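Local coordinates for magnesium transporter MgtE (PDB 2OUX), which probably transports magnesium ions across the cell membrane, this chain being its cytosolic part, a helical N domain followed by a pair of CBS domains, at residues A[111-114]-A[115-119]; A[83-86]-A[87-90]; A[123-126]-A[127-131]; A[91-94]-A[95-98]. One frame throughout, in Å; residues are numbered along the deposited sequence.

Contact 1 of 4, residues A[111-114]-A[115-119]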
ATOM      1  N   SER A 111       6.658  30.978  17.160  1.00 59.94           N
ATOM      2  CA  SER A 111       5.570  31.959  17.201  1.00 59.14           C
ATOM      3  C   SER A 111       4.396  31.572  16.303  1.00 57.84           C
ATOM      4  O   SER A 111       3.259  31.470  16.770  1.00 56.36           O
ATOM      5  CB  SER A 111       6.077  33.345  16.789  1.00 60.29           C
ATOM      6  OG  SER A 111       6.976  33.867  17.749  1.00 63.45           O
ATOM      7  N   GLN A 112       4.675  31.370  15.015  1.00 57.43           N
ATOM      8  CA  GLN A 112       3.635  30.990  14.059  1.00 56.15           C
ATOM      9  C   GLN A 112       2.851  29.789  14.573  1.00 53.98           C
ATOM     10  O   GLN A 112       1.620  29.798  14.588  1.00 52.51           O
ATOM     11  CB  GLN A 112       4.247  30.652  12.690  1.00 58.33           C
ATOM     12  CG  GLN A 112       4.631  31.861  11.835  1.00 60.95           C
ATOM     13  CD  GLN A 112       5.009  31.484  10.401  1.00 63.26           C
ATOM     14  OE1 GLN A 112       6.047  30.859  10.157  1.00 64.10           O
ATOM     15  NE2 GLN A 112       4.160  31.861   9.446  1.00 63.06           N
ATOM     16  N   LYS A 113       3.579  28.765  15.005  1.00 52.16           N
ATOM     17  CA  LYS A 113       2.988  27.536  15.520  1.00 51.05           C
ATOM     18  C   LYS A 113       1.871  27.774  16.542  1.00 49.73           C
ATOM     19  O   LYS A 113       0.815  27.145  16.474  1.00 47.79           O
ATOM     20  CB  LYS A 113       4.088  26.663  16.132  1.00 53.05           C
ATOM     21  CG  LYS A 113       3.614  25.328  16.662  1.00 55.69           C
ATOM     22  CD  LYS A 113       4.778  24.527  17.216  1.00 57.88           C
ATOM     23  CE  LYS A 113       4.299  23.230  17.847  1.00 59.44           C
ATOM     24  NZ  LYS A 113       3.334  23.486  18.961  1.00 59.37           N
ATOM     25  N   ALA A 114       2.091  28.686  17.484  1.00 48.60           N
ATOM     26  CA  ALA A 114       1.071  28.968  18.489  1.00 48.23           C
ATOM     27  C   ALA A 114      -0.042  29.826  17.909  1.00 47.16           C
ATOM     28  O   ALA A 114      -1.217  29.621  18.209  1.00 46.54           O
ATOM     29  CB  ALA A 114       1.689  29.670  19.693  1.00 47.87           C
ATOM     30  N   LYS A 115       0.333  30.786  17.072  1.00 46.67           N
ATOM     31  CA  LYS A 115      -0.646  31.681  16.473  1.00 48.17           C
ATOM     32  C   LYS A 115      -1.663  30.922  15.609  1.00 47.53           C
ATOM     33  O   LYS A 115      -2.869  31.121  15.754  1.00 47.75           O
ATOM     34  CB  LYS A 115       0.066  32.770  15.652  1.00 49.36           C
ATOM     35  CG  LYS A 115       0.238  32.461  14.179  1.00 49.84           C
ATOM     36  CD  LYS A 115      -0.700  33.311  13.324  1.00 50.61           C
ATOM     37  CE  LYS A 115      -0.152  34.718  13.135  1.00 51.21           C
ATOM     38  NZ  LYS A 115       1.187  34.694  12.462  1.00 52.46           N
ATOM     39  N   TYR A 116      -1.182  30.050  14.722  1.00 46.40           N
ATOM     40  CA  TYR A 116      -2.083  29.281  13.865  1.00 44.90           C
ATOM     41  C   TYR A 116      -2.890  28.323  14.719  1.00 44.25           C
ATOM     42  O   TYR A 116      -4.083  28.128  14.506  1.00 44.48           O
ATOM     43  CB  TYR A 116      -1.304  28.488  12.817  1.00 41.55           C
ATOM     44  CG  TYR A 116      -0.581  29.343  11.810  1.00 39.89           C
ATOM     45  CD1 TYR A 116      -1.256  30.326  11.085  1.00 40.25           C
ATOM     46  CD2 TYR A 116       0.783  29.179  11.584  1.00 38.63           C
ATOM     47  CE1 TYR A 116      -0.583  31.127  10.157  1.00 38.65           C
ATOM     48  CE2 TYR A 116       1.460  29.969  10.661  1.00 39.09           C
ATOM     49  CZ  TYR A 116       0.773  30.946   9.955  1.00 39.17           C
ATOM     50  OH  TYR A 116       1.453  31.754   9.070  1.00 37.99           O
ATOM     51  N   LEU A 117      -2.218  27.733  15.695  1.00 44.99           N
ATOM     52  CA  LEU A 117      -2.844  26.792  16.605  1.00 45.75           C
ATOM     53  C   LEU A 117      -3.934  27.495  17.412  1.00 46.40           C
ATOM     54  O   LEU A 117      -4.955  26.900  17.752  1.00 47.43           O
ATOM     55  CB  LEU A 117      -1.776  26.220  17.533  1.00 47.35           C
ATOM     56  CG  LEU A 117      -2.049  24.927  18.290  1.00 48.76           C
ATOM     57  CD1 LEU A 117      -2.537  23.836  17.337  1.00 50.63           C
ATOM     58  CD2 LEU A 117      -0.764  24.509  18.975  1.00 49.42           C
ATOM     59  N   SER A 118      -3.716  28.770  17.712  1.00 45.89           N
ATOM     60  CA  SER A 118      -4.688  29.539  18.474  1.00 46.41           C
ATOM     61  C   SER A 118      -5.944  29.801  17.644  1.00 46.35           C
ATOM     62  O   SER A 118      -7.047  29.883  18.182  1.00 45.96           O
ATOM     63  CB  SER A 118      -4.084  30.875  18.912  1.00 47.31           C
ATOM     64  OG  SER A 118      -3.932  31.754  17.808  1.00 48.73           O
ATOM     65  N   LEU A 119      -5.769  29.921  16.333  1.00 45.60           N
ATOM     66  CA  LEU A 119      -6.882  30.190  15.424  1.00 45.25           C
ATOM     67  C   LEU A 119      -7.844  29.016  15.252  1.00 45.37           C
ATOM     68  O   LEU A 119      -8.880  29.152  14.596  1.00 44.26           O
ATOM     69  CB  LEU A 119      -6.334  30.607  14.054  1.00 46.05           C
ATOM     70  CG  LEU A 119      -5.481  31.879  14.057  1.00 46.24           C
ATOM     71  CD1 LEU A 119      -4.783  32.063  12.723  1.00 47.03           C
ATOM     72  CD2 LEU A 119      -6.367  33.068  14.363  1.00 47.27           C
TER
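Gln112 and Tyr116, one helical turn apart, run side by side in the same direction, and their pairing is the tight part of this local contact. CB of Gln112 comes to 3.5 Å from CE2 of Tyr116, and further out the amide draws level with the phenol, its plane turned 53° from that of the ring. There NE2 of Gln112 gives OH of Tyr116 a weak, strongly bent hydrogen bond of 2.7 Å. The same NE2 also bonds the carbonyl of Lys78, so two acceptors hold the amide. Both chains leave the helix with CG anti to the carbonyl carbon (chi1 -66° in Tyr116), which sends them off together. Lys115 folds back on itself and lays CG over the centre of one ring face, 3.9 Å above the plane.

On the exposed side little but backbone holds the turn. Ser118 N reaches Ala114 O at 2.7 Å and Lys115 N reaches Ser111 O at 3.0 Å. Lys113 is intermediate: extended as far as CE and then turned at the tip, it brings NZ to 4.2 Å from CD2 of Leu117.

Within the fold, the Tyr116 side chain is buried against Ala89 and Leu93 of helix 86-93 and Leu81 of helix 79-83, whereas Lys113 lies along Leu105 and Asn106 of helix 98-107.

Contact 2 of 4, residues A[83-86]-A[87-90]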
ATOM      1  N   GLU A  83       2.071  34.341   3.837  1.00 44.59           N
ATOM      2  CA  GLU A  83       1.360  35.061   2.786  1.00 44.23           C
ATOM      3  C   GLU A  83      -0.137  34.758   2.791  1.00 45.79           C
ATOM      4  O   GLU A  83      -0.930  35.490   2.202  1.00 46.76           O
ATOM      5  CB  GLU A  83       1.965  34.740   1.411  1.00 43.45           C
ATOM      6  CG  GLU A  83       1.921  33.277   1.010  1.00 40.90           C
ATOM      7  CD  GLU A  83       2.742  32.987  -0.241  1.00 42.07           C
ATOM      8  OE1 GLU A  83       3.890  33.470  -0.328  1.00 41.83           O
ATOM      9  OE2 GLU A  83       2.250  32.263  -1.133  1.00 40.95           O
HETATM   10  N   MSE A  84      -0.529  33.684   3.463  1.00 47.05           N
HETATM   11  CA  MSE A  84      -1.941  33.317   3.536  1.00 47.75           C
HETATM   12  C   MSE A  84      -2.613  34.083   4.661  1.00 48.80           C
HETATM   13  O   MSE A  84      -1.962  34.462   5.632  1.00 50.47           O
HETATM   14  CB  MSE A  84      -2.100  31.823   3.820  1.00 47.29           C
HETATM   15  CG  MSE A  84      -1.978  30.902   2.621  1.00 48.27           C
HETATM   16 SE   MSE A  84      -1.727  29.058   3.185  1.00 53.98          SE
HETATM   17  CE  MSE A  84      -3.439  28.679   3.902  1.00 50.05           C
ATOM     18  N   ARG A  85      -3.914  34.317   4.532  1.00 48.65           N
ATOM     19  CA  ARG A  85      -4.642  35.000   5.583  1.00 48.88           C
ATOM     20  C   ARG A  85      -4.674  34.006   6.731  1.00 48.96           C
ATOM     21  O   ARG A  85      -5.143  32.877   6.569  1.00 49.37           O
ATOM     22  CB  ARG A  85      -6.072  35.325   5.154  1.00 49.91           C
ATOM     23  CG  ARG A  85      -6.198  36.446   4.145  1.00 53.06           C
ATOM     24  CD  ARG A  85      -7.629  36.520   3.649  1.00 56.17           C
ATOM     25  NE  ARG A  85      -8.070  35.216   3.152  1.00 58.18           N
ATOM     26  CZ  ARG A  85      -9.308  34.936   2.757  1.00 58.74           C
ATOM     27  NH1 ARG A  85     -10.251  35.869   2.796  1.00 59.50           N
ATOM     28  NH2 ARG A  85      -9.603  33.716   2.324  1.00 59.12           N
ATOM     29  N   PRO A  86      -4.166  34.411   7.902  1.00 47.79           N
ATOM     30  CA  PRO A  86      -4.127  33.562   9.092  1.00 47.35           C
ATOM     31  C   PRO A  86      -5.322  32.626   9.228  1.00 46.57           C
ATOM     32  O   PRO A  86      -5.153  31.438   9.492  1.00 46.99           O
ATOM     33  CB  PRO A  86      -4.042  34.577  10.224  1.00 48.47           C
ATOM     34  CG  PRO A  86      -3.145  35.626   9.631  1.00 48.68           C
ATOM     35  CD  PRO A  86      -3.691  35.773   8.214  1.00 48.44           C
ATOM     36  N   SER A  87      -6.527  33.150   9.047  1.00 44.85           N
ATOM     37  CA  SER A  87      -7.719  32.323   9.166  1.00 45.14           C
ATOM     38  C   SER A  87      -7.739  31.219   8.109  1.00 44.56           C
ATOM     39  O   SER A  87      -8.102  30.079   8.396  1.00 45.94           O
ATOM     40  CB  SER A  87      -8.976  33.180   9.032  1.00 44.97           C
ATOM     41  OG  SER A  87      -8.994  33.845   7.782  1.00 48.70           O
ATOM     42  N   TYR A  88      -7.348  31.565   6.888  1.00 42.73           N
ATOM     43  CA  TYR A  88      -7.318  30.611   5.787  1.00 41.66           C
ATOM     44  C   TYR A  88      -6.287  29.516   6.072  1.00 41.86           C
ATOM     45  O   TYR A  88      -6.570  28.329   5.896  1.00 41.08           O
ATOM     46  CB  TYR A  88      -6.968  31.337   4.486  1.00 39.03           C
ATOM     47  CG  TYR A  88      -6.997  30.475   3.242  1.00 37.38           C
ATOM     48  CD1 TYR A  88      -8.203  30.108   2.641  1.00 36.93           C
ATOM     49  CD2 TYR A  88      -5.816  30.065   2.639  1.00 35.96           C
ATOM     50  CE1 TYR A  88      -8.223  29.352   1.466  1.00 35.61           C
ATOM     51  CE2 TYR A  88      -5.821  29.310   1.474  1.00 35.45           C
ATOM     52  CZ  TYR A  88      -7.022  28.961   0.887  1.00 36.31           C
ATOM     53  OH  TYR A  88      -7.007  28.227  -0.281  1.00 34.78           O
ATOM     54  N   ALA A  89      -5.095  29.920   6.510  1.00 40.42           N
ATOM     55  CA  ALA A  89      -4.027  28.972   6.828  1.00 39.93           C
ATOM     56  C   ALA A  89      -4.481  27.986   7.898  1.00 40.67           C
ATOM     57  O   ALA A  89      -4.307  26.770   7.758  1.00 38.79           O
ATOM     58  CB  ALA A  89      -2.772  29.720   7.295  1.00 37.58           C
ATOM     59  N   ALA A  90      -5.074  28.514   8.963  1.00 40.48           N
ATOM     60  CA  ALA A  90      -5.549  27.680  10.057  1.00 41.81           C
ATOM     61  C   ALA A  90      -6.550  26.630   9.573  1.00 41.63           C
ATOM     62  O   ALA A  90      -6.442  25.455   9.921  1.00 42.15           O
ATOM     63  CB  ALA A  90      -6.179  28.553  11.149  1.00 40.43           C
TER
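Tyr88 receives side chains from two residues just ahead of the helix, Met84 beside its CD2 and Arg85 beside its CD1. Met84, a selenomethionine, crosses the tyrosine at about a right angle and sets its selenium at the ring edge, SE lying 5.4 Å from the centroid of Tyr88 and 79° off the ring normal: a Met-aromatic contact. CG of Met84 packs 3.9 Å from CD2 of Tyr88; the modelled place of the methyl is doubtful. On the other flank CD1 of Tyr88 lies at the guanidinium edge, near its plane, 3.9 Å from NH2 of Arg85, and the guanidinium and ring planes are 42° apart.

Behind these side chains is the backbone of the first helical turn. Arg85 O takes a sound hydrogen bond from Ala89 N at 3.0 Å and a weak one from Tyr88 N at 2.6 Å, and Pro86 O takes Ala90 N at 3.0 Å. A chi1 of -176° puts the Tyr88 ring where Met84 and Arg85 reach its two ortho carbons. Farther out, its OH bonds the carbonyl of Leu58, which fixes the end of the ring, while Leu63 and Tyr55 pack on both Met84 and Tyr88.

The arrangement is that of a helix start: Arg85 sits at the N-cap of helix 86-93 and a proline, which has no N-H to give, occupies the first helical position, at a tight corner between helices 79-83 and 86-93 of the all-helical MgtE N domain.

Contact 3 of 4, residues A[123-126]-A[127-131]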
ATOM      1  N   GLU A 123     -12.095  21.302  18.908  1.00 52.33           N
ATOM      2  CA  GLU A 123     -12.230  20.087  18.118  1.00 52.26           C
ATOM      3  C   GLU A 123     -11.270  20.050  16.928  1.00 50.05           C
ATOM      4  O   GLU A 123     -10.795  18.986  16.538  1.00 48.95           O
ATOM      5  CB  GLU A 123     -13.663  19.956  17.605  1.00 55.08           C
ATOM      6  CG  GLU A 123     -13.897  18.708  16.772  1.00 59.41           C
ATOM      7  CD  GLU A 123     -14.936  18.921  15.691  1.00 62.88           C
ATOM      8  OE1 GLU A 123     -16.082  19.299  16.029  1.00 63.54           O
ATOM      9  OE2 GLU A 123     -14.602  18.711  14.501  1.00 63.28           O
ATOM     10  N   GLU A 124     -10.990  21.215  16.354  1.00 48.12           N
ATOM     11  CA  GLU A 124     -10.103  21.304  15.199  1.00 45.99           C
ATOM     12  C   GLU A 124      -8.640  21.048  15.537  1.00 43.90           C
ATOM     13  O   GLU A 124      -7.881  20.557  14.702  1.00 41.73           O
ATOM     14  CB  GLU A 124     -10.219  22.685  14.544  1.00 47.03           C
ATOM     15  CG  GLU A 124     -11.639  23.139  14.265  1.00 48.00           C
ATOM     16  CD  GLU A 124     -11.685  24.456  13.518  1.00 49.72           C
ATOM     17  OE1 GLU A 124     -10.910  25.370  13.875  1.00 50.43           O
ATOM     18  OE2 GLU A 124     -12.500  24.585  12.578  1.00 50.26           O
ATOM     19  N   ALA A 125      -8.241  21.378  16.757  1.00 42.52           N
ATOM     20  CA  ALA A 125      -6.853  21.192  17.155  1.00 41.09           C
ATOM     21  C   ALA A 125      -6.624  19.935  17.988  1.00 40.66           C
ATOM     22  O   ALA A 125      -5.477  19.527  18.196  1.00 41.30           O
ATOM     23  CB  ALA A 125      -6.373  22.415  17.915  1.00 40.77           C
ATOM     24  N   GLY A 126      -7.711  19.325  18.451  1.00 39.53           N
ATOM     25  CA  GLY A 126      -7.620  18.128  19.277  1.00 38.92           C
ATOM     26  C   GLY A 126      -6.580  17.077  18.920  1.00 39.04           C
ATOM     27  O   GLY A 126      -5.645  16.848  19.686  1.00 37.31           O
ATOM     28  N   GLU A 127      -6.737  16.424  17.770  1.00 40.39           N
ATOM     29  CA  GLU A 127      -5.795  15.387  17.353  1.00 41.38           C
ATOM     30  C   GLU A 127      -4.386  15.931  17.138  1.00 40.13           C
ATOM     31  O   GLU A 127      -3.401  15.270  17.468  1.00 38.74           O
ATOM     32  CB  GLU A 127      -6.273  14.706  16.068  1.00 44.55           C
ATOM     33  CG  GLU A 127      -7.465  13.772  16.234  1.00 49.73           C
ATOM     34  CD  GLU A 127      -8.758  14.505  16.497  1.00 54.14           C
ATOM     35  OE1 GLU A 127      -9.000  15.542  15.839  1.00 58.10           O
ATOM     36  OE2 GLU A 127      -9.545  14.039  17.350  1.00 57.54           O
ATOM     37  N   ILE A 128      -4.292  17.132  16.580  1.00 38.53           N
ATOM     38  CA  ILE A 128      -2.994  17.746  16.336  1.00 38.05           C
ATOM     39  C   ILE A 128      -2.251  17.933  17.667  1.00 39.68           C
ATOM     40  O   ILE A 128      -1.025  17.760  17.747  1.00 37.47           O
ATOM     41  CB  ILE A 128      -3.135  19.138  15.659  1.00 38.05           C
ATOM     42  CG1 ILE A 128      -3.655  18.998  14.222  1.00 38.29           C
ATOM     43  CG2 ILE A 128      -1.800  19.862  15.713  1.00 36.05           C
ATOM     44  CD1 ILE A 128      -2.823  18.089  13.360  1.00 43.20           C
ATOM     45  N   LYS A 129      -2.992  18.292  18.712  1.00 39.57           N
ATOM     46  CA  LYS A 129      -2.371  18.516  20.009  1.00 42.04           C
ATOM     47  C   LYS A 129      -1.859  17.241  20.660  1.00 40.97           C
ATOM     48  O   LYS A 129      -0.824  17.262  21.322  1.00 39.86           O
ATOM     49  CB  LYS A 129      -3.331  19.261  20.951  1.00 43.86           C
ATOM     50  CG  LYS A 129      -3.348  20.773  20.695  1.00 45.78           C
ATOM     51  CD  LYS A 129      -4.151  21.552  21.729  1.00 46.49           C
ATOM     52  CE  LYS A 129      -3.949  23.054  21.538  1.00 46.42           C
ATOM     53  NZ  LYS A 129      -4.817  23.882  22.428  1.00 47.24           N
ATOM     54  N   GLU A 130      -2.559  16.130  20.460  1.00 41.17           N
ATOM     55  CA  GLU A 130      -2.119  14.869  21.043  1.00 40.50           C
ATOM     56  C   GLU A 130      -0.790  14.432  20.439  1.00 39.82           C
ATOM     57  O   GLU A 130       0.206  14.254  21.145  1.00 39.39           O
ATOM     58  CB  GLU A 130      -3.143  13.766  20.791  1.00 42.57           C
ATOM     59  CG  GLU A 130      -4.543  14.054  21.295  1.00 47.51           C
ATOM     60  CD  GLU A 130      -5.530  12.982  20.863  1.00 50.14           C
ATOM     61  OE1 GLU A 130      -5.637  12.732  19.644  1.00 50.49           O
ATOM     62  OE2 GLU A 130      -6.193  12.386  21.736  1.00 53.12           O
ATOM     63  N   LEU A 131      -0.778  14.278  19.120  1.00 39.23           N
ATOM     64  CA  LEU A 131       0.410  13.808  18.419  1.00 37.16           C
ATOM     65  C   LEU A 131       1.645  14.695  18.488  1.00 36.58           C
ATOM     66  O   LEU A 131       2.745  14.245  18.166  1.00 35.01           O
ATOM     67  CB  LEU A 131       0.063  13.487  16.959  1.00 35.03           C
ATOM     68  CG  LEU A 131      -0.644  12.140  16.719  1.00 32.87           C
ATOM     69  CD1 LEU A 131      -1.962  12.083  17.479  1.00 30.73           C
ATOM     70  CD2 LEU A 131      -0.898  11.963  15.226  1.00 31.40           C
TER
HETATM   71  O   HOH W   1      -6.610  18.023  15.354  1.00 27.52           O
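Lys129 N bonds Ala125 O at 2.8 Å, and Glu130 N reaches Gly126 O at 3.3 Å, yet the helix is kinked where the N atoms of Glu127 and Ile128 lack a bond to the turn before. A water fills the break, accepting from Ile128 N at 2.8 Å and donating to Glu124 O at 2.9 Å, so it stands in for the missing rung. Glu127 bends at its second torsion (chi2 72°), bringing the carboxylate back over this spot, where the water also gives OE1 a weak bond.

The kink, with its water, lies in helix 122-131 of the MgtE N domain, where the buried Ile128 turns its end away from the preceding turn and packs on Thr98, Ala101 and Leu105 of helix 98-107, the helix that carries the magnesium ligands Asp99 and Asp103.

Lys129 runs extended past Ala125, its CG 3.5 Å from Ala125 O and its CE 4.4 Å from Ala125 CB. Glu130 brings its CG to 3.4 Å from Gly126 O. OE2 of Glu123 stays 6.6 Å from OE1 of Glu127, so the two like-charged acids are not in contact.

Contact 4 of 4, residues A[91-94]-A[95-98]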
ATOM      1  N   ASP A  91      -7.525  27.049   8.777  1.00 41.45           N
ATOM      2  CA  ASP A  91      -8.520  26.112   8.269  1.00 41.01           C
ATOM      3  C   ASP A  91      -7.868  25.014   7.434  1.00 40.03           C
ATOM      4  O   ASP A  91      -8.308  23.857   7.437  1.00 37.97           O
ATOM      5  CB  ASP A  91      -9.558  26.844   7.419  1.00 43.24           C
ATOM      6  CG  ASP A  91     -10.425  27.772   8.237  1.00 47.50           C
ATOM      7  OD1 ASP A  91     -10.555  27.525   9.456  1.00 49.10           O
ATOM      8  OD2 ASP A  91     -10.989  28.733   7.659  1.00 49.46           O
HETATM    9  N   MSE A  92      -6.812  25.393   6.721  1.00 38.07           N
HETATM   10  CA  MSE A  92      -6.082  24.480   5.861  1.00 37.74           C
HETATM   11  C   MSE A  92      -5.273  23.491   6.700  1.00 36.78           C
HETATM   12  O   MSE A  92      -5.173  22.315   6.348  1.00 35.76           O
HETATM   13  CB  MSE A  92      -5.174  25.288   4.925  1.00 41.10           C
HETATM   14  CG  MSE A  92      -4.490  24.480   3.837  1.00 46.14           C
HETATM   15 SE   MSE A  92      -2.861  23.631   4.434  1.00 54.74          SE
HETATM   16  CE  MSE A  92      -1.593  24.910   3.721  1.00 50.20           C
ATOM     17  N   LEU A  93      -4.702  23.963   7.810  1.00 35.33           N
ATOM     18  CA  LEU A  93      -3.927  23.087   8.683  1.00 34.20           C
ATOM     19  C   LEU A  93      -4.874  22.087   9.330  1.00 32.79           C
ATOM     20  O   LEU A  93      -4.516  20.928   9.543  1.00 30.25           O
ATOM     21  CB  LEU A  93      -3.204  23.887   9.774  1.00 35.43           C
ATOM     22  CG  LEU A  93      -1.921  24.637   9.391  1.00 36.45           C
ATOM     23  CD1 LEU A  93      -1.620  25.703  10.442  1.00 38.77           C
ATOM     24  CD2 LEU A  93      -0.758  23.655   9.253  1.00 38.29           C
ATOM     25  N   ALA A  94      -6.087  22.542   9.622  1.00 30.37           N
ATOM     26  CA  ALA A  94      -7.097  21.699  10.246  1.00 30.79           C
ATOM     27  C   ALA A  94      -7.657  20.642   9.293  1.00 31.26           C
ATOM     28  O   ALA A  94      -8.311  19.696   9.729  1.00 31.25           O
ATOM     29  CB  ALA A  94      -8.234  22.560  10.779  1.00 31.39           C
ATOM     30  N   GLU A  95      -7.402  20.798   7.998  1.00 32.47           N
ATOM     31  CA  GLU A  95      -7.904  19.846   7.011  1.00 34.00           C
ATOM     32  C   GLU A  95      -6.864  18.826   6.562  1.00 32.49           C
ATOM     33  O   GLU A  95      -7.212  17.800   5.993  1.00 33.94           O
ATOM     34  CB  GLU A  95      -8.444  20.587   5.782  1.00 34.40           C
ATOM     35  CG  GLU A  95      -9.748  21.323   6.009  1.00 38.17           C
ATOM     36  CD  GLU A  95     -10.838  20.424   6.563  1.00 42.65           C
ATOM     37  OE1 GLU A  95     -10.860  19.217   6.228  1.00 42.93           O
ATOM     38  OE2 GLU A  95     -11.685  20.926   7.329  1.00 45.43           O
HETATM   39  N   MSE A  96      -5.590  19.111   6.803  1.00 32.29           N
HETATM   40  CA  MSE A  96      -4.525  18.193   6.410  1.00 27.82           C
HETATM   41  C   MSE A  96      -4.606  16.960   7.292  1.00 26.13           C
HETATM   42  O   MSE A  96      -5.298  16.962   8.308  1.00 25.25           O
HETATM   43  CB  MSE A  96      -3.145  18.835   6.621  1.00 30.93           C
HETATM   44  CG  MSE A  96      -2.833  20.048   5.752  1.00 31.45           C
HETATM   45 SE   MSE A  96      -1.195  20.985   6.282  1.00 38.87          SE
HETATM   46  CE  MSE A  96       0.110  19.609   5.880  1.00 33.70           C
ATOM     47  N   TYR A  97      -3.914  15.896   6.904  1.00 23.78           N
ATOM     48  CA  TYR A  97      -3.889  14.717   7.761  1.00 23.84           C
ATOM     49  C   TYR A  97      -3.031  15.125   8.947  1.00 23.41           C
ATOM     50  O   TYR A  97      -1.997  15.788   8.786  1.00 23.00           O
ATOM     51  CB  TYR A  97      -3.277  13.518   7.039  1.00 24.61           C
ATOM     52  CG  TYR A  97      -4.231  12.939   6.039  1.00 27.52           C
ATOM     53  CD1 TYR A  97      -5.408  12.316   6.459  1.00 28.96           C
ATOM     54  CD2 TYR A  97      -3.997  13.065   4.671  1.00 28.87           C
ATOM     55  CE1 TYR A  97      -6.335  11.835   5.541  1.00 32.99           C
ATOM     56  CE2 TYR A  97      -4.921  12.585   3.738  1.00 32.25           C
ATOM     57  CZ  TYR A  97      -6.087  11.975   4.183  1.00 32.92           C
ATOM     58  OH  TYR A  97      -7.010  11.511   3.279  1.00 36.59           O
ATOM     59  N   THR A  98      -3.473  14.748  10.137  1.00 24.08           N
ATOM     60  CA  THR A  98      -2.769  15.102  11.354  1.00 22.50           C
ATOM     61  C   THR A  98      -1.252  14.922  11.327  1.00 24.54           C
ATOM     62  O   THR A  98      -0.516  15.816  11.716  1.00 26.46           O
ATOM     63  CB  THR A  98      -3.348  14.336  12.520  1.00 24.88           C
ATOM     64  OG1 THR A  98      -4.780  14.472  12.489  1.00 23.03           O
ATOM     65  CG2 THR A  98      -2.802  14.889  13.843  1.00 24.21           C
TER
HETATM   66  O   HOH W   2      -4.680  18.392  10.698  1.00 29.69           O
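Met92 and Met96 meet selenium to selenium, the two SE atoms 3.6 Å apart, and this is the heart of the apolar part. Both are selenomethionines. The bend of Met92 at its second torsion (chi2 -84°) turns its selenium back toward Met96, whose chain runs extended to its own selenium before bending at the methyl. Leu93 lies alongside Met96, pointing the same way, with CD2 4.0 Å from SE of Met96. The same Met96 chain crosses close to main chain, CG resting 3.3 Å from Met92 O.

The backbone bonds are all weak, as suits a helix coming apart. Met92 O is shared by Glu95 N at 3.2 Å and Met96 N at 3.3 Å, and Met96 N leans on Leu93 O as well. Where the regular pattern runs out, a water takes over, donating to Leu93 O at 2.8 Å and to Met96 O at 2.9 Å, and so ties the last turn to the departing chain.

The charged part belongs to Glu95. With CG beside the backbone N (chi1 -72°), CG of Glu95 lies 3.2 Å from Asp91 O; the bend at chi2 then turns the carboxylate, whose OE2 forms a salt bridge with Lys61.

The side chain of Met96 is about 7 Å from those of the magnesium-binding residues Glu72 and Asp99. From this C-terminal stretch of helix 86-93 the chain passes into helix 98-107, with Tyr97 at the N-cap. Met92 and Met96 face helix 60-67 through Phe67 and Ala64 respectively, Leu93 packs on Leu104 and Leu105, and Thr98 meets helix 122-131.

Overall arrangement
Contacts 2 and 4 are the two ends of helix 86-93, one a start with mostly sound backbone bonds, the other a fraying finish patched by a water; both are partly buried, contact 2 with one selenomethionine at a ring edge, contact 4 with a pair, and the Met84 side chain packs on that of Met92. Contact 1 is the surface one, an amide-phenol pair on helix 110-118, yet its Tyr116 packs on Ala89 of contact 2 and Leu93 of contact 4. Contact 3, also partly buried, resembles contact 4 in using water where helical bonding fails, and Ile128 meets Thr98 between them. Contacts 3 and 4 lie nearer the bound magnesium ions; contact 2 is away from the annotated sites.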